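Local atomic coordinates of 4-hydroxybutyrate coenzyme A transferase (Shewanella oneidensis, PDB entry 2OAS), a protein that probably transfers coenzyme A between carboxylic acids such as acetate and 4-hydroxybutyrate, working as a member of the acetyl-CoA hydrolase/transferase family. Residues V301-S306 with R337-S342; G314-D319 with G330-F335. All blocks are in the same frame, centred on the assembly; numbering follows the deposited sequence.

Contact 1 (V301-S306 with R337-S342). With COA (coenzyme A), chain C.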
loop_
_atom_site.group_PDB
_atom_site.type_symbol
_atom_site.label_atom_id
_atom_site.label_comp_id
_atom_site.label_asym_id
_atom_site.label_seq_id
_atom_site.Cartn_x
_atom_site.Cartn_y
_atom_site.Cartn_z
ATOM N N VAL A 301 16.860 6.067 -2.635
ATOM C CA VAL A 301 16.218 5.213 -3.619
ATOM C C VAL A 301 15.452 6.098 -4.612
ATOM O O VAL A 301 14.844 7.091 -4.221
ATOM C CB VAL A 301 15.222 4.232 -2.937
ATOM C CG1 VAL A 301 14.237 3.676 -3.955
ATOM C CG2 VAL A 301 15.995 3.097 -2.278
HETATM N N MSE A 302 15.501 5.734 -5.891
HETATM C CA MSE A 302 14.831 6.475 -6.959
HETATM C C MSE A 302 13.950 5.484 -7.695
HETATM O O MSE A 302 14.422 4.701 -8.515
HETATM C CB MSE A 302 15.872 7.074 -7.922
HETATM C CG MSE A 302 15.303 7.847 -9.108
HETATM SE SE MSE A 302 14.483 9.554 -8.660
HETATM C CE MSE A 302 12.640 9.042 -8.843
ATOM N N ALA A 303 12.669 5.502 -7.381
ATOM C CA ALA A 303 11.739 4.580 -7.993
ATOM C C ALA A 303 10.958 5.240 -9.119
ATOM O O ALA A 303 10.187 6.164 -8.898
ATOM C CB ALA A 303 10.801 4.042 -6.944
ATOM N N ILE A 304 11.161 4.741 -10.328
ATOM C CA ILE A 304 10.499 5.294 -11.497
ATOM C C ILE A 304 9.613 4.258 -12.170
ATOM O O ILE A 304 10.098 3.285 -12.728
ATOM C CB ILE A 304 11.542 5.795 -12.504
ATOM C CG1 ILE A 304 12.417 6.854 -11.836
ATOM C CG2 ILE A 304 10.866 6.335 -13.728
ATOM C CD1 ILE A 304 13.641 7.211 -12.634
ATOM N N ASN A 305 8.311 4.483 -12.118
ATOM C CA ASN A 305 7.365 3.553 -12.721
ATOM C C ASN A 305 6.394 4.286 -13.632
ATOM O O ASN A 305 6.452 5.508 -13.760
ATOM C CB ASN A 305 6.598 2.823 -11.616
ATOM C CG ASN A 305 7.499 1.929 -10.787
ATOM O OD1 ASN A 305 7.702 0.757 -11.118
ATOM N ND2 ASN A 305 8.069 2.484 -9.716
ATOM N N SER A 306 5.489 3.542 -14.249
ATOM C CA SER A 306 4.523 4.155 -15.148
ATOM C C SER A 306 3.091 3.858 -14.733
ATOM O O SER A 306 2.848 3.141 -13.762
ATOM C CB SER A 306 4.760 3.675 -16.581
ATOM O OG SER A 306 3.938 4.395 -17.482
ATOM N N ARG A 337 6.624 2.964 -1.974
ATOM C CA ARG A 337 6.565 3.129 -0.528
ATOM C C ARG A 337 7.982 3.055 0.046
ATOM O O ARG A 337 8.384 3.918 0.825
ATOM C CB ARG A 337 5.698 2.043 0.127
ATOM C CG ARG A 337 5.480 2.253 1.650
ATOM C CD ARG A 337 4.818 3.598 1.936
ATOM N NE ARG A 337 4.434 3.822 3.331
ATOM C CZ ARG A 337 3.572 3.072 4.023
ATOM N NH1 ARG A 337 2.997 2.020 3.457
ATOM N NH2 ARG A 337 3.265 3.397 5.278
ATOM N N GLY A 338 8.718 2.015 -0.358
ATOM C CA GLY A 338 10.074 1.823 0.106
ATOM C C GLY A 338 10.901 3.037 -0.232
ATOM O O GLY A 338 11.785 3.447 0.525
ATOM N N ALA A 339 10.604 3.628 -1.380
ATOM C CA ALA A 339 11.307 4.816 -1.809
ATOM C C ALA A 339 11.003 5.968 -0.850
ATOM O O ALA A 339 11.877 6.785 -0.576
ATOM C CB ALA A 339 10.901 5.179 -3.231
ATOM N N GLY A 340 9.775 6.032 -0.334
ATOM C CA GLY A 340 9.420 7.094 0.602
ATOM C C GLY A 340 10.046 6.891 1.974
ATOM O O GLY A 340 10.367 7.851 2.679
ATOM N N LEU A 341 10.211 5.629 2.350
ATOM C CA LEU A 341 10.804 5.252 3.621
ATOM C C LEU A 341 12.324 5.406 3.594
ATOM O O LEU A 341 12.945 5.652 4.628
ATOM C CB LEU A 341 10.435 3.804 3.953
ATOM C CG LEU A 341 8.941 3.577 4.198
ATOM C CD1 LEU A 341 8.629 2.089 4.223
ATOM C CD2 LEU A 341 8.539 4.243 5.497
ATOM N N SER A 342 12.913 5.270 2.411
ATOM C CA SER A 342 14.366 5.405 2.240
ATOM C C SER A 342 14.859 6.826 2.509
ATOM O O SER A 342 14.161 7.805 2.230
ATOM C CB SER A 342 14.773 4.996 0.819
ATOM O OG SER A 342 16.080 5.459 0.517
HETATM N N1A COA C . -7.206 5.116 -21.423
HETATM C C2A COA C . -7.490 4.416 -22.674
HETATM N N3A COA C . -6.316 3.750 -23.275
HETATM C C4A COA C . -4.975 3.812 -22.667
HETATM C C5A COA C . -4.710 4.494 -21.424
HETATM C C6A COA C . -5.869 5.180 -20.807
HETATM N N6A COA C . -5.714 5.892 -19.593
HETATM N N7A COA C . -3.370 4.386 -21.090
HETATM C C8A COA C . -2.815 3.610 -22.123
HETATM N N9A COA C . -3.773 3.241 -23.094
HETATM C C1B COA C . -3.585 2.463 -24.302
HETATM C C2B COA C . -2.513 2.904 -25.344
HETATM O O2B COA C . -3.066 3.404 -26.509
HETATM C C3B COA C . -1.603 1.698 -25.578
HETATM O O3B COA C . -1.554 1.359 -27.000
HETATM P P3B COA C . -0.702 0.161 -27.588
HETATM O O7A COA C . 0.737 0.207 -27.261
HETATM O O8A COA C . -1.250 -1.128 -27.068
HETATM O O9A COA C . -0.879 0.147 -29.033
HETATM C C4B COA C . -2.106 0.601 -24.718
HETATM O O4B COA C . -3.256 1.059 -23.988
HETATM C C5B COA C . -0.778 0.241 -23.926
HETATM O O5B COA C . -0.335 1.340 -23.112
HETATM P P1A COA C . 1.230 1.730 -22.719
HETATM O O1A COA C . 2.086 1.943 -23.853
HETATM O O2A COA C . 1.297 2.970 -21.856
HETATM O O3A COA C . 1.669 0.466 -21.880
HETATM P P2A COA C . 3.071 0.306 -21.226
HETATM O O4A COA C . 3.723 -0.883 -21.769
HETATM O O5A COA C . 3.919 1.454 -21.488
HETATM O O6A COA C . 3.049 0.289 -19.757
HETATM C CBP COA C . 1.980 0.048 -17.479
HETATM C CCP COA C . 2.423 1.030 -18.710
HETATM C CDP COA C . 0.871 -0.666 -18.329
HETATM C CEP COA C . 1.299 0.873 -16.301
HETATM C CAP COA C . 3.176 -1.041 -17.011
HETATM O OAP COA C . 4.175 -0.115 -16.481
HETATM C C9P COA C . 2.761 -1.986 -15.878
HETATM O O9P COA C . 2.520 -3.149 -16.164
HETATM N N8P COA C . 2.702 -1.456 -14.564
HETATM C C7P COA C . 2.373 -2.049 -13.275
HETATM C C6P COA C . 3.457 -1.961 -12.139
HETATM C C5P COA C . 4.485 -3.017 -12.152
HETATM O O5P COA C . 4.855 -3.542 -11.097
HETATM N N4P COA C . 4.980 -3.369 -13.458
HETATM C C3P COA C . 5.960 -4.355 -13.891
HETATM C C2P COA C . 7.348 -4.346 -13.145
HETATM S S1P COA C . 7.811 -5.971 -12.481
#

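Contact 2 (G314-D319 with G330-F335). With COA (coenzyme A), chain C.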
loop_
_atom_site.group_PDB
_atom_site.type_symbol
_atom_site.label_atom_id
_atom_site.label_comp_id
_atom_site.label_asym_id
_atom_site.label_seq_id
_atom_site.Cartn_x
_atom_site.Cartn_y
_atom_site.Cartn_z
ATOM N N GLY A 314 -4.618 12.136 -7.550
ATOM C CA GLY A 314 -3.397 11.392 -7.392
ATOM C C GLY A 314 -3.621 9.891 -7.327
ATOM O O GLY A 314 -2.664 9.157 -7.097
ATOM N N GLN A 315 -4.857 9.408 -7.488
ATOM C CA GLN A 315 -5.063 7.953 -7.457
ATOM C C GLN A 315 -4.524 7.381 -8.764
ATOM O O GLN A 315 -4.907 7.809 -9.840
ATOM C CB GLN A 315 -6.537 7.573 -7.289
ATOM C CG GLN A 315 -7.180 8.052 -5.987
ATOM C CD GLN A 315 -8.492 7.337 -5.690
ATOM O OE1 GLN A 315 -8.503 6.205 -5.215
ATOM N NE2 GLN A 315 -9.618 8.004 -5.987
ATOM N N VAL A 316 -3.629 6.411 -8.649
ATOM C CA VAL A 316 -2.971 5.799 -9.787
ATOM C C VAL A 316 -3.499 4.423 -10.187
ATOM O O VAL A 316 -3.594 3.505 -9.358
ATOM C CB VAL A 316 -1.466 5.680 -9.493
ATOM C CG1 VAL A 316 -0.733 4.992 -10.649
ATOM C CG2 VAL A 316 -0.891 7.068 -9.230
ATOM N N CYS A 317 -3.840 4.296 -11.469
ATOM C CA CYS A 317 -4.339 3.051 -12.043
ATOM C C CYS A 317 -3.307 2.588 -13.039
ATOM O O CYS A 317 -2.980 3.322 -13.966
ATOM C CB CYS A 317 -5.647 3.273 -12.781
ATOM S SG CYS A 317 -6.122 1.832 -13.754
ATOM N N ALA A 318 -2.803 1.372 -12.870
ATOM C CA ALA A 318 -1.763 0.878 -13.764
ATOM C C ALA A 318 -1.867 -0.594 -14.165
ATOM O O ALA A 318 -0.961 -1.129 -14.815
ATOM C CB ALA A 318 -0.401 1.148 -13.132
ATOM N N ASP A 319 -2.962 -1.247 -13.775
ATOM C CA ASP A 319 -3.152 -2.662 -14.110
ATOM C C ASP A 319 -4.333 -2.891 -15.068
ATOM O O ASP A 319 -4.556 -4.007 -15.532
ATOM C CB ASP A 319 -3.346 -3.487 -12.828
ATOM C CG ASP A 319 -4.725 -3.308 -12.210
ATOM O OD1 ASP A 319 -5.244 -2.172 -12.213
ATOM O OD2 ASP A 319 -5.284 -4.309 -11.708
ATOM N N GLY A 330 1.847 -6.035 -9.905
ATOM C CA GLY A 330 3.298 -6.075 -9.945
ATOM C C GLY A 330 3.968 -5.647 -8.653
ATOM O O GLY A 330 3.734 -6.227 -7.594
ATOM N N GLY A 331 4.814 -4.631 -8.730
ATOM C CA GLY A 331 5.492 -4.193 -7.531
ATOM C C GLY A 331 5.865 -2.731 -7.536
ATOM O O GLY A 331 6.829 -2.343 -6.895
ATOM N N GLN A 332 5.108 -1.912 -8.248
ATOM C CA GLN A 332 5.415 -0.490 -8.293
ATOM C C GLN A 332 5.060 0.164 -6.960
ATOM O O GLN A 332 5.700 1.126 -6.542
ATOM C CB GLN A 332 4.625 0.202 -9.408
ATOM C CG GLN A 332 3.143 0.300 -9.116
ATOM C CD GLN A 332 2.416 1.286 -10.011
ATOM O OE1 GLN A 332 1.237 1.576 -9.800
ATOM N NE2 GLN A 332 3.110 1.800 -11.016
HETATM N N MSE A 333 4.041 -0.361 -6.294
HETATM C CA MSE A 333 3.610 0.217 -5.033
HETATM C C MSE A 333 4.655 0.016 -3.945
HETATM O O MSE A 333 5.035 0.948 -3.245
HETATM C CB MSE A 333 2.290 -0.405 -4.606
HETATM C CG MSE A 333 1.616 0.357 -3.497
HETATM SE SE MSE A 333 0.233 -0.699 -2.679
HETATM C CE MSE A 333 1.353 -1.703 -1.482
ATOM N N ASP A 334 5.112 -1.223 -3.803
ATOM C CA ASP A 334 6.127 -1.556 -2.812
ATOM C C ASP A 334 7.368 -0.689 -3.015
ATOM O O ASP A 334 7.968 -0.225 -2.046
ATOM C CB ASP A 334 6.490 -3.032 -2.921
ATOM C CG ASP A 334 5.451 -3.941 -2.287
ATOM O OD1 ASP A 334 5.544 -5.165 -2.489
ATOM O OD2 ASP A 334 4.551 -3.446 -1.580
ATOM N N PHE A 335 7.748 -0.469 -4.274
ATOM C CA PHE A 335 8.916 0.352 -4.591
ATOM C C PHE A 335 8.692 1.832 -4.315
ATOM O O PHE A 335 9.622 2.562 -3.959
ATOM C CB PHE A 335 9.323 0.169 -6.055
ATOM C CG PHE A 335 10.230 -0.994 -6.279
ATOM C CD1 PHE A 335 11.528 -0.982 -5.776
ATOM C CD2 PHE A 335 9.789 -2.110 -6.960
ATOM C CE1 PHE A 335 12.373 -2.077 -5.947
ATOM C CE2 PHE A 335 10.623 -3.208 -7.133
ATOM C CZ PHE A 335 11.921 -3.189 -6.624
HETATM N N1A COA C . -7.206 5.116 -21.423
HETATM C C2A COA C . -7.490 4.416 -22.674
HETATM N N3A COA C . -6.316 3.750 -23.275
HETATM C C4A COA C . -4.975 3.812 -22.667
HETATM C C5A COA C . -4.710 4.494 -21.424
HETATM C C6A COA C . -5.869 5.180 -20.807
HETATM N N6A COA C . -5.714 5.892 -19.593
HETATM N N7A COA C . -3.370 4.386 -21.090
HETATM C C8A COA C . -2.815 3.610 -22.123
HETATM N N9A COA C . -3.773 3.241 -23.094
HETATM C C1B COA C . -3.585 2.463 -24.302
HETATM C C2B COA C . -2.513 2.904 -25.344
HETATM O O2B COA C . -3.066 3.404 -26.509
HETATM C C3B COA C . -1.603 1.698 -25.578
HETATM O O3B COA C . -1.554 1.359 -27.000
HETATM P P3B COA C . -0.702 0.161 -27.588
HETATM O O7A COA C . 0.737 0.207 -27.261
HETATM O O8A COA C . -1.250 -1.128 -27.068
HETATM O O9A COA C . -0.879 0.147 -29.033
HETATM C C4B COA C . -2.106 0.601 -24.718
HETATM O O4B COA C . -3.256 1.059 -23.988
HETATM C C5B COA C . -0.778 0.241 -23.926
HETATM O O5B COA C . -0.335 1.340 -23.112
HETATM P P1A COA C . 1.230 1.730 -22.719
HETATM O O1A COA C . 2.086 1.943 -23.853
HETATM O O2A COA C . 1.297 2.970 -21.856
HETATM O O3A COA C . 1.669 0.466 -21.880
HETATM P P2A COA C . 3.071 0.306 -21.226
HETATM O O4A COA C . 3.723 -0.883 -21.769
HETATM O O5A COA C . 3.919 1.454 -21.488
HETATM O O6A COA C . 3.049 0.289 -19.757
HETATM C CBP COA C . 1.980 0.048 -17.479
HETATM C CCP COA C . 2.423 1.030 -18.710
HETATM C CDP COA C . 0.871 -0.666 -18.329
HETATM C CEP COA C . 1.299 0.873 -16.301
HETATM C CAP COA C . 3.176 -1.041 -17.011
HETATM O OAP COA C . 4.175 -0.115 -16.481
HETATM C C9P COA C . 2.761 -1.986 -15.878
HETATM O O9P COA C . 2.520 -3.149 -16.164
HETATM N N8P COA C . 2.702 -1.456 -14.564
HETATM C C7P COA C . 2.373 -2.049 -13.275
HETATM C C6P COA C . 3.457 -1.961 -12.139
HETATM C C5P COA C . 4.485 -3.017 -12.152
HETATM O O5P COA C . 4.855 -3.542 -11.097
HETATM N N4P COA C . 4.980 -3.369 -13.458
HETATM C C3P COA C . 5.960 -4.355 -13.891
HETATM C C2P COA C . 7.348 -4.346 -13.145
HETATM S S1P COA C . 7.811 -5.971 -12.481
#

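Contact 1 (V301-S306 with R337-S342)
A single serine hydroxyl, that of Ser342 just past the end of helix 332-341, reaches back to Val301 of strand 301-305: Val301 N points at Ser342 OG over 3.3 Å. The N-H...O angle of 171° is nearly straight, but the length makes this a weak hydrogen bond. The same OG is also hydrogen-bonded to the carbonyl O of Asn298, so it links the helix end to the chain leading into the strand. The two methyls of Val301 divide between Ala339, within the helix, and Ser342 just after it. CG1, anti to the backbone N (chi1 161°), lies 3.7 Å from Ala339 CB, while CG2 lies 3.8 Å from Ser342 CB.

Helix 332-341 belongs to a beta-alpha-beta crossover between the parallel neighbours 301-305 and 346-350 of the six-stranded mixed sheet. Two residues along, Ala303 CB lies 3.9 Å from Ala339 CB. The short side chain of Ala339 is consistent with the close backbones, Val301 CA and Ala339 CA being 5.2 Å apart. Beyond the strand, Ser306 O comes within 3.7 Å of the coenzyme A methyl CEP. Elsewhere on the helix, Arg337 forms salt bridges with Glu99 and Asp334 of the second subunit.

Contact 2 (G314-D319 with G330-F335)
The coenzyme A pocket brings together the N-terminal end of helix 332-341 and the segment 314-319, which holds strand 316-317, and Gln332 reaches from one to the other. Its OE1 packs against Ala318 and Val316 of 314-319, at 3.7 Å from Ala318 CB and 4.0 Å from Val316 CG1. These are van der Waals contacts; the polar partner of OE1 is Thr375 OG1, and NE2 probably donates to Ser306 O, bonds that would satisfy both ends of the buried amide and hold its rotation. The Gln332 chain leaves the backbone with CG between N and the carbonyl carbon (chi1 70°), then runs extended (chi2 165°), which carries the amide across a backbone separation of 9.1 Å between Ala318 CA and Gln332 CA.

Strand 316-317 belongs to a four-stranded mixed sheet, paired antiparallel with strands 309-311 and 373-375. Facing it, the helix start itself receives the ligand. Gly331 occupies the N-cap position, and its N-H donates to the pantetheine carbonyl O5P at 2.6 Å with an angle of 165°. The helix dipole would probably reinforce this grip on the carbonyl. Gly330 has positive phi, and its CA comes within 3.2 Å of O5P, which lies close over the glycine backbone.

Beside the amide, the pantetheine chain touches both segments: C6P lies 3.7 Å from Gln332 CB, and the ligand methyl CEP lies 3.6 Å from Ala318 CB. At the subunit interface, the Gln315 amide is hydrogen-bonded to the backbone of Ala371 and Val373 of the second subunit.

How the contacts relate
Of the four segments, 301-306 comes first and opens the longer loop, which contact 1 closes 31 residues later at the C-terminal part of helix 332-341. Within that loop lies contact 2, joining 314-319 to 330-335 across an 11-residue separation, so the two nest rather than cross. Helix 332-341 serves both: its first turn faces the four-stranded sheet, its last turn faces the six-stranded one. Their centres are 11 Å apart and they meet directly, Ala303 CB lying 3.5 Å from Phe335 O. Asn305 OD1 also packs 3.6 Å from Gln332 CB. Both contacts touch coenzyme A and the second subunit.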